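Local coordinates for endoglucanase E-5 (Thermobifida fusca, PDB 2CKS), which hydrolyses internal beta-1,4-glucosidic linkages in cellulose, lichenin and cereal beta-glucans through its glycoside hydrolase family 5 catalytic domain, at residues Q17-D20 against N24-Q27; V158-Q161 against V167-V170. One frame throughout, in Å; residues are numbered along the deposited sequence. Where two conformers were deposited one is given.

Both contacts belong to one TIM-barrel catalytic domain, and their centres lie about 18 Å apart. Contact 1 comes first along the chain, in the segment that leads into the barrel: strand 17-19 pairs with strand 12-14 in a small antiparallel sheet, and the loop after it runs on to strand 29-32, the first of the eight parallel barrel strands. Contact 2 follows in series, where helix 145-162 packs on the fifth barrel strand, 168-170. The two touch directly, with Leu18 CD1 4.1 Å from Val167 CG2, so the N-terminal hairpin packs against Val167 of the 167-170 segment. Both are packing contacts away from the probable catalytic glutamates.

Contact 1 (Q17-D20 against N24-Q27)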
loop_
_atom_site.group_PDB
_atom_site.type_symbol
_atom_site.label_atom_id
_atom_site.label_comp_id
_atom_site.label_asym_id
_atom_site.label_seq_id
_atom_site.Cartn_x
_atom_site.Cartn_y
_atom_site.Cartn_z
ATOM N N GLN A 17 11.928 -3.086 11.615
ATOM C CA GLN A 17 11.633 -1.860 10.876
ATOM C C GLN A 17 12.107 -1.959 9.442
ATOM O O GLN A 17 12.881 -2.832 9.124
ATOM C CB GLN A 17 12.319 -0.678 11.553
ATOM C CG GLN A 17 11.861 -0.488 12.987
ATOM C CD GLN A 17 12.475 0.712 13.638
ATOM O OE1 GLN A 17 13.679 0.730 13.894
ATOM N NE2 GLN A 17 11.662 1.726 13.910
ATOM N N LEU A 18 11.620 -1.071 8.580
ATOM C CA LEU A 18 12.183 -0.903 7.249
ATOM C C LEU A 18 13.297 0.129 7.371
ATOM O O LEU A 18 13.121 1.169 7.997
ATOM C CB LEU A 18 11.119 -0.407 6.271
ATOM C CG LEU A 18 11.520 -0.295 4.801
ATOM C CD1 LEU A 18 11.826 -1.646 4.186
ATOM C CD2 LEU A 18 10.418 0.393 4.026
ATOM N N CYS A 19 14.447 -0.188 6.779
ATOM C CA CYS A 19 15.649 0.643 6.852
ATOM C C CYS A 19 16.081 1.103 5.481
ATOM O O CYS A 19 15.743 0.483 4.477
ATOM C CB CYS A 19 16.811 -0.152 7.445
ATOM S SG CYS A 19 16.928 -0.033 9.225
ATOM N N ASP A 20 16.861 2.183 5.445
ATOM C CA ASP A 20 17.553 2.578 4.234
ATOM C C ASP A 20 18.765 1.660 4.040
ATOM O O ASP A 20 19.013 0.752 4.843
ATOM C CB ASP A 20 17.926 4.070 4.278
ATOM C CG ASP A 20 19.051 4.380 5.234
ATOM O OD1 ASP A 20 19.282 5.587 5.466
ATOM O OD2 ASP A 20 19.756 3.513 5.791
ATOM N N ASN A 24 19.695 2.743 8.668
ATOM C CA ASN A 24 18.891 3.742 9.372
ATOM C C ASN A 24 17.412 3.473 9.133
ATOM O O ASN A 24 16.998 3.450 7.989
ATOM C CB ASN A 24 19.209 5.149 8.872
ATOM C CG ASN A 24 20.689 5.467 8.914
ATOM O OD1 ASN A 24 21.320 5.728 7.878
ATOM N ND2 ASN A 24 21.250 5.447 10.103
ATOM N N PRO A 25 16.612 3.283 10.178
ATOM C CA PRO A 25 15.160 3.157 9.991
ATOM C C PRO A 25 14.583 4.347 9.227
ATOM O O PRO A 25 14.952 5.491 9.484
ATOM C CB PRO A 25 14.627 3.105 11.425
ATOM C CG PRO A 25 15.741 2.537 12.196
ATOM C CD PRO A 25 16.986 3.152 11.600
ATOM N N VAL A 26 13.705 4.059 8.275
ATOM C CA VAL A 26 13.114 5.082 7.432
ATOM C C VAL A 26 11.602 4.889 7.399
ATOM O O VAL A 26 11.113 3.759 7.392
ATOM C CB VAL A 26 13.705 5.054 6.002
ATOM C CG1 VAL A 26 13.417 3.735 5.285
ATOM C CG2 VAL A 26 13.207 6.237 5.192
ATOM N N GLN A 27 10.884 6.007 7.396
ATOM C CA GLN A 27 9.432 6.018 7.266
ATOM C C GLN A 27 9.077 6.556 5.883
ATOM O O GLN A 27 9.254 7.747 5.616
ATOM C CB GLN A 27 8.805 6.903 8.341
ATOM C CG GLN A 27 7.307 6.792 8.369
ATOM C CD GLN A 27 6.604 7.848 9.186
ATOM O OE1 GLN A 27 7.188 8.885 9.544
ATOM N NE2 GLN A 27 5.330 7.607 9.459
#
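Asp20 and Asn24 meet at the end of a tight return of the chain, where each backbone N-H is taken by an oxygen of the other residue. Asp20 N donates to Asn24 O (2.8 Å), while Asn24 N donates to Asp20 OD2 (3.0 Å). The carboxylate can turn back to this N-H because CG of Asp20 stands between its own backbone N and carbonyl carbon (chi1 72°). Followed outward, CB of Asp20 lies beside Asn24 O and CG lies near Asn24 CB. At the tip the branches part: OD1 rests against Asn24 CB at 3.4 Å, and OD2 accepts the Asn24 N-H from above the carboxylate plane, 50° out of it. OD2 also accepts a bond from the backbone N of His22 within the turn, so two N-H groups hold this oxygen and restrict rotation of the carboxylate.

Two residues along each segment, Val26 N donates a nearly straight bond to Leu18 O (3.0 Å, 173° at the hydrogen). Together with the Asp20 N to Asn24 O bond it brackets a single antiparallel bridge, with Cys19 and Pro25 as a non-hydrogen-bonded pair, and the turn from 20 to 24 is a short reversal just ahead of strand 29-32, the first strand of the TIM barrel. Strand 17-19 is thereby flanked by strand 12-14 and by the 24-27 loop; the disulfide from Cys19 to Cys14 ties it covalently to the former.

Beside the bridge, Cys19 CA lies 3.3 Å from Asn24 O, a CA-H...O contact. The side chain of Gln17 crosses that of Pro25 at a slant, with Gln17 OE1 3.2 Å from Pro25 CG, while NE2 donates to the backbone O of Arg258. Deeper in, CG1 of Val26 lies 3.8 Å from the carbonyl carbon of Cys19, and Tyr8 of helix 4-8 covers both Val26 and Asp20.

Contact 2 (V158-Q161 against V167-V170); sequences VIRQ and VIIV
With CG1 anti to the carbonyl carbon (chi1 -67°) and the chain extended from there (chi2 164°), Ile168 sends its CD1 from strand 168-170 straight at helix 145-162. Arg160 answers with a bend at chi2 (-79°), which brings the end of its long side chain over to the strand. The two side chains come from opposite directions, and the terminal methyl of Ile168 ends up over one face of the guanidinium, with CD1 3.6 Å from Arg160 NE and 3.7 Å from Arg160 NH2. At the edge of the same group, near its plane, lies Val167 CA, 4.4 Å from Arg160 NH2.

Ile159, one residue earlier on the helix, meets that methyl tip to tip: its CG2 is 3.9 Å from Ile168 CD1. One carbon is therefore shared between an aliphatic neighbour and the flat face of a cation. The rim of the guanidinium makes the polar contacts instead, NH2 donating to the backbone O of Ser166 and NH1 to that of Ser197. Those two carbonyls would probably lose a donor, and Ile168 CD1 the flat face it packs on, if an alanine stood in place of Arg160.

The contact belongs to a beta-alpha-beta unit of the TIM barrel, in which strand 132-135 leads through helix 145-162 to strand 168-170. Ile159 also packs on Tyr134 of strand 132-135 and on Phe119 of helix 112-126, while Ile199 of strand 199-206 touches both Arg160 and Ile168.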
loop_
_atom_site.group_PDB
_atom_site.type_symbol
_atom_site.label_atom_id
_atom_site.label_comp_id
_atom_site.label_asym_id
_atom_site.label_seq_id
_atom_site.Cartn_x
_atom_site.Cartn_y
_atom_site.Cartn_z
ATOM N N VAL A 158 8.186 -17.579 -5.754
ATOM C CA VAL A 158 8.078 -17.192 -7.156
ATOM C C VAL A 158 8.762 -15.841 -7.365
ATOM O O VAL A 158 9.520 -15.657 -8.304
ATOM C CB VAL A 158 6.604 -17.123 -7.613
ATOM C CG1 VAL A 158 6.503 -16.560 -9.019
ATOM C CG2 VAL A 158 5.966 -18.503 -7.524
ATOM N N ILE A 159 8.508 -14.900 -6.465
ATOM C CA ILE A 159 9.168 -13.596 -6.523
ATOM C C ILE A 159 10.665 -13.691 -6.234
ATOM O O ILE A 159 11.475 -13.132 -6.973
ATOM C CB ILE A 159 8.487 -12.613 -5.539
ATOM C CG1 ILE A 159 7.067 -12.307 -6.016
ATOM C CG2 ILE A 159 9.284 -11.330 -5.408
ATOM C CD1 ILE A 159 6.202 -11.660 -4.993
ATOM N N ARG A 160 11.023 -14.415 -5.174
ATOM C CA ARG A 160 12.392 -14.438 -4.669
ATOM C C ARG A 160 13.334 -15.179 -5.612
ATOM O O ARG A 160 14.535 -14.918 -5.635
ATOM C CB ARG A 160 12.433 -15.050 -3.265
ATOM C CG ARG A 160 11.786 -14.167 -2.185
ATOM C CD ARG A 160 12.701 -13.065 -1.739
ATOM N NE ARG A 160 12.061 -11.956 -1.030
ATOM C CZ ARG A 160 11.829 -11.914 0.274
ATOM N NH1 ARG A 160 12.105 -12.943 1.067
ATOM N NH2 ARG A 160 11.290 -10.825 0.794
ATOM N N GLN A 161 12.780 -16.081 -6.412
ATOM C CA GLN A 161 13.548 -16.787 -7.427
ATOM C C GLN A 161 14.097 -15.810 -8.460
ATOM O O GLN A 161 15.183 -16.009 -9.001
ATOM C CB GLN A 161 12.661 -17.829 -8.110
ATOM C CG GLN A 161 13.305 -18.551 -9.288
ATOM C CD GLN A 161 12.391 -19.583 -9.884
ATOM O OE1 GLN A 161 11.631 -20.237 -9.166
ATOM N NE2 GLN A 161 12.451 -19.736 -11.203
ATOM N N VAL A 167 11.550 -6.368 -0.883
ATOM C CA VAL A 167 10.714 -6.454 0.293
ATOM C C VAL A 167 9.336 -6.869 -0.156
ATOM O O VAL A 167 8.828 -6.370 -1.158
ATOM C CB VAL A 167 10.630 -5.091 0.991
ATOM C CG1 VAL A 167 9.676 -5.150 2.172
ATOM C CG2 VAL A 167 12.018 -4.650 1.442
ATOM N N ILE A 168 8.750 -7.800 0.578
ATOM C CA ILE A 168 7.403 -8.273 0.310
ATOM C C ILE A 168 6.519 -7.934 1.502
ATOM O O ILE A 168 6.895 -8.149 2.644
ATOM C CB ILE A 168 7.416 -9.780 0.005
ATOM C CG1 ILE A 168 8.155 -10.022 -1.321
ATOM C CG2 ILE A 168 6.003 -10.334 -0.048
ATOM C CD1 ILE A 168 8.565 -11.459 -1.560
ATOM N N ILE A 169 5.346 -7.381 1.214
ATOM C CA ILE A 169 4.366 -7.007 2.212
ATOM C C ILE A 169 3.228 -8.027 2.153
ATOM O O ILE A 169 2.646 -8.255 1.103
ATOM C CB ILE A 169 3.815 -5.585 1.955
ATOM C CG1 ILE A 169 4.952 -4.560 1.971
ATOM C CG2 ILE A 169 2.764 -5.235 3.002
ATOM C CD1 ILE A 169 4.563 -3.173 1.457
ATOM N N VAL A 170 2.893 -8.609 3.299
ATOM C CA VAL A 170 1.914 -9.679 3.386
ATOM C C VAL A 170 0.658 -9.171 4.088
ATOM O O VAL A 170 0.730 -8.634 5.193
ATOM C CB VAL A 170 2.478 -10.859 4.170
ATOM C CG1 VAL A 170 1.432 -11.973 4.321
ATOM C CG2 VAL A 170 3.734 -11.383 3.486
#